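Local coordinates for extracellular solute-binding protein family 1 (Kribbella flavida, PDB 5IXP) that probably captures an extracellular solute, perhaps a sugar, and delivers it to an ABC transporter as its binding-protein component, at residues 123-131 / 153-163; 250-261 / 329-339. All coordinates share one frame; numbering follows the deposited sequence.

Contact 1: residues 123-131 / 153-163; sequences DLFARAGLP and RFKAKMPNSAW
Leu130 meets Arg153, Phe154 and Trp163 just after a Schellman motif, in which Gly129, at positive phi, ends helix 122-127. That backbone turn would press any CB against the carbonyl O before it, so glycine suits the site. In one of the two modelled conformers of Leu130, the chain runs from CB to CG, set anti to the carbonyl carbon (chi1 -77°), and there the two methyls part. CD1 goes inward: it sits over the centre of the Phe125 ring and reaches Trp163 CZ3 at 3.9 Å and Phe154 CD1 at 4.0 Å. CD2 goes outward and lies over the centre of one face of the Arg153 guanidinium, 3.4 Å from CZ, an apolar lid on a flat cation.

The same guanidinium makes a weak, bent hydrogen bond from NH2 to Gly129 O (2.8 Å), while its NE reaches a water that also donates to Ala128 O; the extended arginine thus ties helix 144-157 to the carbonyls at the other helix end. Ala128 is small enough to let Phe154 and Met158, present as selenomethionine, close in on its CB. Beyond it, Phe125 and Trp163 lie nearly parallel, planes 10° apart, yet offset enough to meet mainly along their rims; Ala233 of strand 232-238 also packs on Phe125. At the outer end, the bent Met158 chain sets its CE over one face of the Arg127 guanidinium, toward its rim, 3.8 Å from NH2.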
# COMPACT_ATOMS: atom_id res chain seq x y z
N ASP A 123 2.05 20.26 16.50
CA ASP A 123 2.86 21.06 17.40
C ASP A 123 4.08 21.63 16.69
O ASP A 123 4.41 22.81 16.86
CB ASP A 123 3.29 20.23 18.62
CG ASP A 123 4.11 19.01 18.24
OD1 ASP A 123 3.81 18.39 17.20
OD2 ASP A 123 5.06 18.67 18.98
N LEU A 124 4.75 20.81 15.88
CA LEU A 124 5.89 21.30 15.12
C LEU A 124 5.45 22.30 14.06
O LEU A 124 6.13 23.31 13.83
CB LEU A 124 6.66 20.14 14.49
CG LEU A 124 7.21 19.11 15.48
CD1 LEU A 124 8.01 18.01 14.75
CD2 LEU A 124 8.05 19.77 16.59
N PHE A 125 4.31 22.05 13.41
CA PHE A 125 3.78 23.02 12.45
C PHE A 125 3.53 24.37 13.13
O PHE A 125 3.92 25.42 12.61
CB PHE A 125 2.50 22.51 11.80
CG PHE A 125 2.71 21.64 10.58
CD1 PHE A 125 3.78 20.75 10.52
CD2 PHE A 125 1.82 21.70 9.51
CE1 PHE A 125 3.96 19.93 9.41
CE2 PHE A 125 1.99 20.90 8.39
CZ PHE A 125 3.07 20.00 8.33
N ALA A 126 2.88 24.34 14.29
CA ALA A 126 2.57 25.58 14.99
C ALA A 126 3.84 26.38 15.26
O ALA A 126 3.91 27.59 14.99
CB ALA A 126 1.84 25.28 16.30
N ARG A 127 4.87 25.70 15.79
CA ARG A 127 6.11 26.37 16.16
C ARG A 127 6.86 26.89 14.94
O ARG A 127 7.65 27.83 15.04
CB ARG A 127 6.98 25.40 16.97
CG ARG A 127 6.40 25.10 18.35
CD ARG A 127 7.03 23.89 19.02
NE ARG A 127 8.48 23.80 18.80
CZ ARG A 127 9.21 22.71 19.05
NH1 ARG A 127 8.63 21.60 19.53
NH2 ARG A 127 10.51 22.72 18.81
N ALA A 128 6.64 26.27 13.78
CA ALA A 128 7.30 26.69 12.55
C ALA A 128 6.54 27.78 11.82
O ALA A 128 7.00 28.24 10.77
CB ALA A 128 7.50 25.49 11.63
N GLY A 129 5.39 28.21 12.34
CA GLY A 129 4.60 29.22 11.65
C GLY A 129 3.71 28.69 10.55
O GLY A 129 3.14 29.50 9.81
N LEU A 130 3.58 27.37 10.42
CA LEU A 130 2.70 26.76 9.44
C LEU A 130 1.26 26.75 9.96
O LEU A 130 1.03 26.89 11.17
CB LEU A 130 3.14 25.33 9.15
CG LEU A 130 4.35 25.17 8.23
CD1 LEU A 130 4.81 23.72 8.19
CD2 LEU A 130 4.00 25.68 6.84
N PRO A 131 0.28 26.59 9.08
CA PRO A 131 -1.09 26.35 9.55
C PRO A 131 -1.15 25.02 10.30
O PRO A 131 -0.32 24.13 10.11
CB PRO A 131 -1.91 26.30 8.26
CG PRO A 131 -0.93 25.84 7.22
CD PRO A 131 0.35 26.55 7.60
N ARG A 153 10.52 25.64 3.81
CA ARG A 153 10.02 26.68 4.70
C ARG A 153 10.06 26.20 6.15
O ARG A 153 10.54 26.92 7.04
CB ARG A 153 8.60 27.07 4.28
CG ARG A 153 7.84 27.90 5.28
CD ARG A 153 6.38 28.12 4.88
NE ARG A 153 5.62 28.69 5.99
CZ ARG A 153 4.32 28.96 5.96
NH1 ARG A 153 3.60 28.71 4.87
NH2 ARG A 153 3.72 29.47 7.03
N PHE A 154 9.55 24.99 6.39
CA PHE A 154 9.60 24.39 7.73
C PHE A 154 11.03 24.29 8.23
O PHE A 154 11.34 24.70 9.35
CB PHE A 154 8.94 23.01 7.70
CG PHE A 154 9.05 22.25 9.01
CD1 PHE A 154 8.09 22.41 10.00
CD2 PHE A 154 10.10 21.37 9.24
CE1 PHE A 154 8.18 21.72 11.20
CE2 PHE A 154 10.20 20.68 10.44
CZ PHE A 154 9.24 20.86 11.42
N LYS A 155 11.92 23.72 7.41
CA LYS A 155 13.29 23.45 7.84
C LYS A 155 14.01 24.74 8.21
O LYS A 155 14.81 24.76 9.16
CB LYS A 155 14.04 22.71 6.73
CG LYS A 155 15.39 22.19 7.14
CD LYS A 155 15.25 21.19 8.26
CE LYS A 155 16.61 20.67 8.69
NZ LYS A 155 16.68 20.57 10.17
N ALA A 156 13.74 25.82 7.48
CA ALA A 156 14.41 27.09 7.76
C ALA A 156 14.11 27.57 9.17
O ALA A 156 14.93 28.27 9.78
CB ALA A 156 14.00 28.14 6.73
N LYS A 157 12.95 27.21 9.71
CA LYS A 157 12.52 27.60 11.04
C LYS A 157 12.84 26.54 12.10
O LYS A 157 12.77 26.85 13.29
CB LYS A 157 11.01 27.86 11.05
CG LYS A 157 10.56 28.85 9.99
CD LYS A 157 10.64 30.26 10.52
CE LYS A 157 9.78 30.38 11.76
NZ LYS A 157 10.21 31.50 12.63
N MSE A 158 13.16 25.32 11.69
CA MSE A 158 13.25 24.21 12.63
C MSE A 158 14.51 23.38 12.39
O MSE A 158 14.43 22.27 11.85
CB MSE A 158 12.00 23.32 12.51
CG MSE A 158 10.69 24.08 12.62
SE MSE A 158 10.34 24.60 14.47
CE MSE A 158 9.57 22.91 15.11
N PRO A 159 15.66 23.91 12.80
CA PRO A 159 16.92 23.24 12.47
C PRO A 159 17.05 21.84 13.06
O PRO A 159 17.78 21.02 12.49
CB PRO A 159 17.98 24.19 13.04
CG PRO A 159 17.27 24.92 14.13
CD PRO A 159 15.88 25.12 13.61
N ASN A 160 16.38 21.54 14.17
CA ASN A 160 16.49 20.24 14.81
C ASN A 160 15.40 19.27 14.41
O ASN A 160 15.28 18.21 15.03
CB ASN A 160 16.49 20.41 16.33
CG ASN A 160 17.74 21.08 16.83
OD1 ASN A 160 18.78 21.03 16.19
ND2 ASN A 160 17.63 21.72 17.99
N SER A 161 14.61 19.58 13.39
CA SER A 161 13.61 18.64 12.88
C SER A 161 13.77 18.47 11.38
O SER A 161 14.26 19.36 10.69
CB SER A 161 12.18 19.11 13.18
OG SER A 161 11.91 19.05 14.57
N ALA A 162 13.36 17.31 10.89
CA ALA A 162 13.26 17.06 9.46
C ALA A 162 11.80 17.12 9.04
O ALA A 162 10.88 17.16 9.86
CB ALA A 162 13.88 15.72 9.09
N TRP A 163 11.60 17.12 7.72
CA TRP A 163 10.26 17.22 7.16
C TRP A 163 9.59 15.85 7.09
O TRP A 163 8.41 15.71 7.45
CB TRP A 163 10.34 17.86 5.78
CG TRP A 163 9.04 18.22 5.11
CD1 TRP A 163 8.65 17.87 3.84
CD2 TRP A 163 7.98 19.03 5.64
NE1 TRP A 163 7.42 18.41 3.55
CE2 TRP A 163 6.99 19.13 4.63
CE3 TRP A 163 7.78 19.70 6.85
CZ2 TRP A 163 5.81 19.86 4.82
CZ3 TRP A 163 6.60 20.42 7.03
CH2 TRP A 163 5.64 20.49 6.02
O HOH W 1 6.49 29.53 8.42

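Contact 2: residues 250-261 / 329-339; sequences GTFGKGKWDVAD and YFNNAPVGKIF
Tyr329 and Asn331 make the two direct hydrogen bonds between these segments. Tyr329 OH donates to Gly250 O at 2.6 Å, in the carbonyl plane and on a lone pair; Gly253 N shares that acceptor, so one carbonyl both closes a turn and receives the phenol. Gly253 suits the spot because a CB there would collide with the hydroxyl. Asn331 ND2 gives a fairly straight bond to Asp258 OD2 (2.9 Å, 163°) that comes from above the carboxylate plane, the amide standing almost perpendicular to it. Arg122 and Arg134 form salt bridges with the two oxygens of Asp258, and OD1 also accepts from Val259 N, which should help hold the buried carboxylate ionised. One water bridges Gly255 N to Tyr329 O; two more lie between Tyr329 O and the backbone of Gly253 and Trp257.

Strand 257-260 pairs antiparallel with strand 108-121 in the mixed sheet of this periplasmic-binding-protein fold, and the 329-339 segment runs alongside it into helix 335-344. Trp257 and Phe330 point the same way, with the Trp257 CB 3.5 Å from Phe330 CE2 and the ring planes oblique. Farther on, in one of its two modelled conformers, Val259 holds CG1 between its backbone N and carbonyl carbon (chi1 58°), from where this methyl meets Ala333 CB at 3.5 Å and Ile338 CD1 at 4.0 Å. The small Ala333 side chain lets that methyl approach the loop leading into helix 335-344. Ile338 then lays CG1 4.0 Å from the CB of Asp261, whose carboxylate turns to Asn341 and Arg342.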
# COMPACT_ATOMS: atom_id res chain seq x y z
N GLY A 250 3.10 6.88 21.26
CA GLY A 250 2.59 6.71 22.61
C GLY A 250 2.13 8.02 23.23
O GLY A 250 1.64 8.93 22.55
N THR A 251 2.30 8.12 24.55
CA THR A 251 1.84 9.31 25.26
C THR A 251 2.63 10.55 24.84
O THR A 251 2.09 11.66 24.89
CB THR A 251 1.93 9.10 26.77
OG1 THR A 251 3.30 8.95 27.17
CG2 THR A 251 1.17 7.86 27.18
N PHE A 252 3.88 10.39 24.41
CA PHE A 252 4.62 11.52 23.86
C PHE A 252 3.85 12.16 22.71
O PHE A 252 3.81 13.39 22.59
CB PHE A 252 6.01 11.08 23.38
CG PHE A 252 6.75 12.13 22.58
CD1 PHE A 252 7.56 13.06 23.21
CD2 PHE A 252 6.64 12.17 21.19
CE1 PHE A 252 8.24 14.02 22.47
CE2 PHE A 252 7.31 13.13 20.44
CZ PHE A 252 8.12 14.06 21.08
N GLY A 253 3.22 11.35 21.87
CA GLY A 253 2.55 11.87 20.70
C GLY A 253 1.14 12.40 20.93
O GLY A 253 0.56 12.96 20.00
N LYS A 254 0.59 12.22 22.13
CA LYS A 254 -0.76 12.70 22.40
C LYS A 254 -0.86 14.20 22.18
O LYS A 254 -0.00 14.97 22.63
CB LYS A 254 -1.17 12.36 23.83
CG LYS A 254 -1.37 10.87 24.05
CD LYS A 254 -2.28 10.57 25.24
CE LYS A 254 -2.70 9.10 25.24
NZ LYS A 254 -3.53 8.73 24.06
N GLY A 255 -1.90 14.62 21.46
CA GLY A 255 -2.09 16.02 21.14
C GLY A 255 -1.19 16.58 20.07
O GLY A 255 -1.27 17.78 19.78
N LYS A 256 -0.34 15.76 19.45
CA LYS A 256 0.65 16.27 18.52
C LYS A 256 0.41 15.90 17.06
O LYS A 256 1.03 16.52 16.19
CB LYS A 256 2.06 15.80 18.92
CG LYS A 256 2.54 16.39 20.23
CD LYS A 256 3.93 15.91 20.59
CE LYS A 256 4.38 16.49 21.92
NZ LYS A 256 5.59 15.79 22.42
N TRP A 257 -0.46 14.94 16.77
CA TRP A 257 -0.65 14.45 15.41
C TRP A 257 -2.03 14.82 14.86
O TRP A 257 -3.01 14.90 15.60
CB TRP A 257 -0.46 12.93 15.33
CG TRP A 257 0.96 12.46 15.31
CD1 TRP A 257 1.69 11.96 16.36
CD2 TRP A 257 1.84 12.43 14.17
NE1 TRP A 257 2.96 11.62 15.94
CE2 TRP A 257 3.07 11.90 14.60
CE3 TRP A 257 1.69 12.79 12.82
CZ2 TRP A 257 4.15 11.73 13.74
CZ3 TRP A 257 2.76 12.63 11.97
CH2 TRP A 257 3.98 12.10 12.43
N ASP A 258 -2.07 15.04 13.55
CA ASP A 258 -3.31 15.25 12.82
C ASP A 258 -3.14 14.63 11.44
O ASP A 258 -2.05 14.17 11.08
CB ASP A 258 -3.68 16.73 12.72
CG ASP A 258 -5.19 16.98 12.71
OD1 ASP A 258 -5.95 16.12 12.20
OD2 ASP A 258 -5.61 18.04 13.24
N VAL A 259 -4.22 14.60 10.67
CA VAL A 259 -4.13 14.10 9.31
C VAL A 259 -4.91 15.03 8.40
O VAL A 259 -6.01 15.47 8.73
CB VAL A 259 -4.61 12.64 9.20
CG1 VAL A 259 -6.03 12.51 9.69
CG2 VAL A 259 -4.48 12.13 7.78
N ALA A 260 -4.30 15.35 7.26
CA ALA A 260 -4.85 16.27 6.28
C ALA A 260 -5.42 15.49 5.10
O ALA A 260 -4.82 14.51 4.63
CB ALA A 260 -3.77 17.24 5.79
N ASP A 261 -6.59 15.92 4.62
CA ASP A 261 -7.30 15.24 3.54
C ASP A 261 -6.71 15.67 2.20
O ASP A 261 -7.29 16.46 1.44
CB ASP A 261 -8.79 15.57 3.62
CG ASP A 261 -9.63 14.78 2.62
OD1 ASP A 261 -9.08 13.98 1.83
OD2 ASP A 261 -10.86 14.98 2.62
N TYR A 329 -6.92 9.90 18.79
CA TYR A 329 -5.50 10.18 18.93
C TYR A 329 -5.05 11.25 17.95
O TYR A 329 -4.26 12.14 18.30
CB TYR A 329 -4.69 8.90 18.74
CG TYR A 329 -3.22 9.03 19.09
CD1 TYR A 329 -2.76 8.68 20.35
CD2 TYR A 329 -2.29 9.49 18.16
CE1 TYR A 329 -1.43 8.78 20.69
CE2 TYR A 329 -0.94 9.60 18.48
CZ TYR A 329 -0.52 9.24 19.75
OH TYR A 329 0.81 9.33 20.10
N PHE A 330 -5.54 11.19 16.71
CA PHE A 330 -5.17 12.16 15.68
C PHE A 330 -6.13 13.36 15.69
O PHE A 330 -6.77 13.70 14.69
CB PHE A 330 -5.13 11.48 14.31
CG PHE A 330 -3.90 10.67 14.09
CD1 PHE A 330 -3.79 9.40 14.63
CD2 PHE A 330 -2.83 11.19 13.37
CE1 PHE A 330 -2.64 8.65 14.45
CE2 PHE A 330 -1.68 10.45 13.18
CZ PHE A 330 -1.58 9.18 13.73
N ASN A 331 -6.21 14.00 16.86
CA ASN A 331 -6.98 15.23 17.04
C ASN A 331 -8.43 15.06 16.60
O ASN A 331 -9.04 15.96 16.02
CB ASN A 331 -6.31 16.40 16.30
CG ASN A 331 -6.90 17.76 16.69
OD1 ASN A 331 -7.25 17.98 17.85
ND2 ASN A 331 -7.00 18.66 15.73
N ASN A 332 -9.00 13.88 16.87
CA ASN A 332 -10.39 13.59 16.52
C ASN A 332 -10.64 13.78 15.03
O ASN A 332 -11.70 14.25 14.62
CB ASN A 332 -11.37 14.44 17.33
CG ASN A 332 -11.44 14.02 18.77
OD1 ASN A 332 -11.65 12.84 19.07
ND2 ASN A 332 -11.28 14.97 19.67
N ALA A 333 -9.66 13.41 14.21
CA ALA A 333 -9.81 13.59 12.78
C ALA A 333 -10.94 12.71 12.26
O ALA A 333 -11.11 11.58 12.73
CB ALA A 333 -8.51 13.27 12.04
N PRO A 334 -11.73 13.19 11.30
CA PRO A 334 -12.80 12.37 10.69
C PRO A 334 -12.23 11.40 9.66
O PRO A 334 -12.42 11.53 8.45
CB PRO A 334 -13.72 13.43 10.07
CG PRO A 334 -12.74 14.54 9.67
CD PRO A 334 -11.68 14.55 10.73
N VAL A 335 -11.49 10.41 10.15
CA VAL A 335 -10.68 9.57 9.25
C VAL A 335 -11.56 8.74 8.33
O VAL A 335 -11.14 8.39 7.22
CB VAL A 335 -9.72 8.68 10.05
CG1 VAL A 335 -8.67 9.53 10.76
CG2 VAL A 335 -10.49 7.80 11.06
N GLY A 336 -12.78 8.39 8.75
CA GLY A 336 -13.67 7.67 7.85
C GLY A 336 -13.94 8.46 6.58
O GLY A 336 -13.79 7.95 5.47
N LYS A 337 -14.30 9.73 6.74
CA LYS A 337 -14.56 10.56 5.57
C LYS A 337 -13.27 10.89 4.82
O LYS A 337 -13.25 10.90 3.59
CB LYS A 337 -15.29 11.83 5.99
CG LYS A 337 -16.69 11.59 6.50
CD LYS A 337 -17.30 12.85 7.04
CE LYS A 337 -18.74 12.64 7.46
NZ LYS A 337 -19.29 13.90 8.02
N ILE A 338 -12.19 11.14 5.56
CA ILE A 338 -10.93 11.49 4.91
C ILE A 338 -10.46 10.35 4.01
O ILE A 338 -10.14 10.55 2.84
CB ILE A 338 -9.87 11.86 5.96
CG1 ILE A 338 -10.18 13.22 6.59
CG2 ILE A 338 -8.47 11.86 5.32
CD1 ILE A 338 -9.46 13.46 7.91
N PHE A 339 -10.45 9.12 4.54
CA PHE A 339 -9.87 8.05 3.74
C PHE A 339 -10.82 7.54 2.66
O PHE A 339 -10.34 6.97 1.67
CB PHE A 339 -9.35 6.95 4.66
CG PHE A 339 -8.10 7.36 5.37
CD1 PHE A 339 -6.89 7.39 4.68
CD2 PHE A 339 -8.12 7.80 6.68
CE1 PHE A 339 -5.72 7.80 5.30
CE2 PHE A 339 -6.97 8.22 7.30
CZ PHE A 339 -5.77 8.22 6.61
O HOH W 2 -1.72 13.02 18.63
O HOH W 3 -4.10 13.06 20.97
O HOH W 4 -3.56 15.32 18.18

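Overall arrangement
Both segments of contact 1 precede those of contact 2 in the sequence. The two centres lie about 18 Å apart in the same half of the molecule, about 28 Å and 19 Å from the centre of the chain. They touch where Asp123 OD2 packs 3.4 Å from Lys256 CD. Strand 108-121 joins them: it leads through Arg122 into the first helix of contact 1 and pairs with strand 257-260 of contact 2. Helix 134-138 also bridges them, with Val137 against Phe125 and Ala260, and Arg134 bound to Asp258. A formic acid, probably from the crystallisation liquor, lies about 4 Å from the Val335 side chain in contact 2.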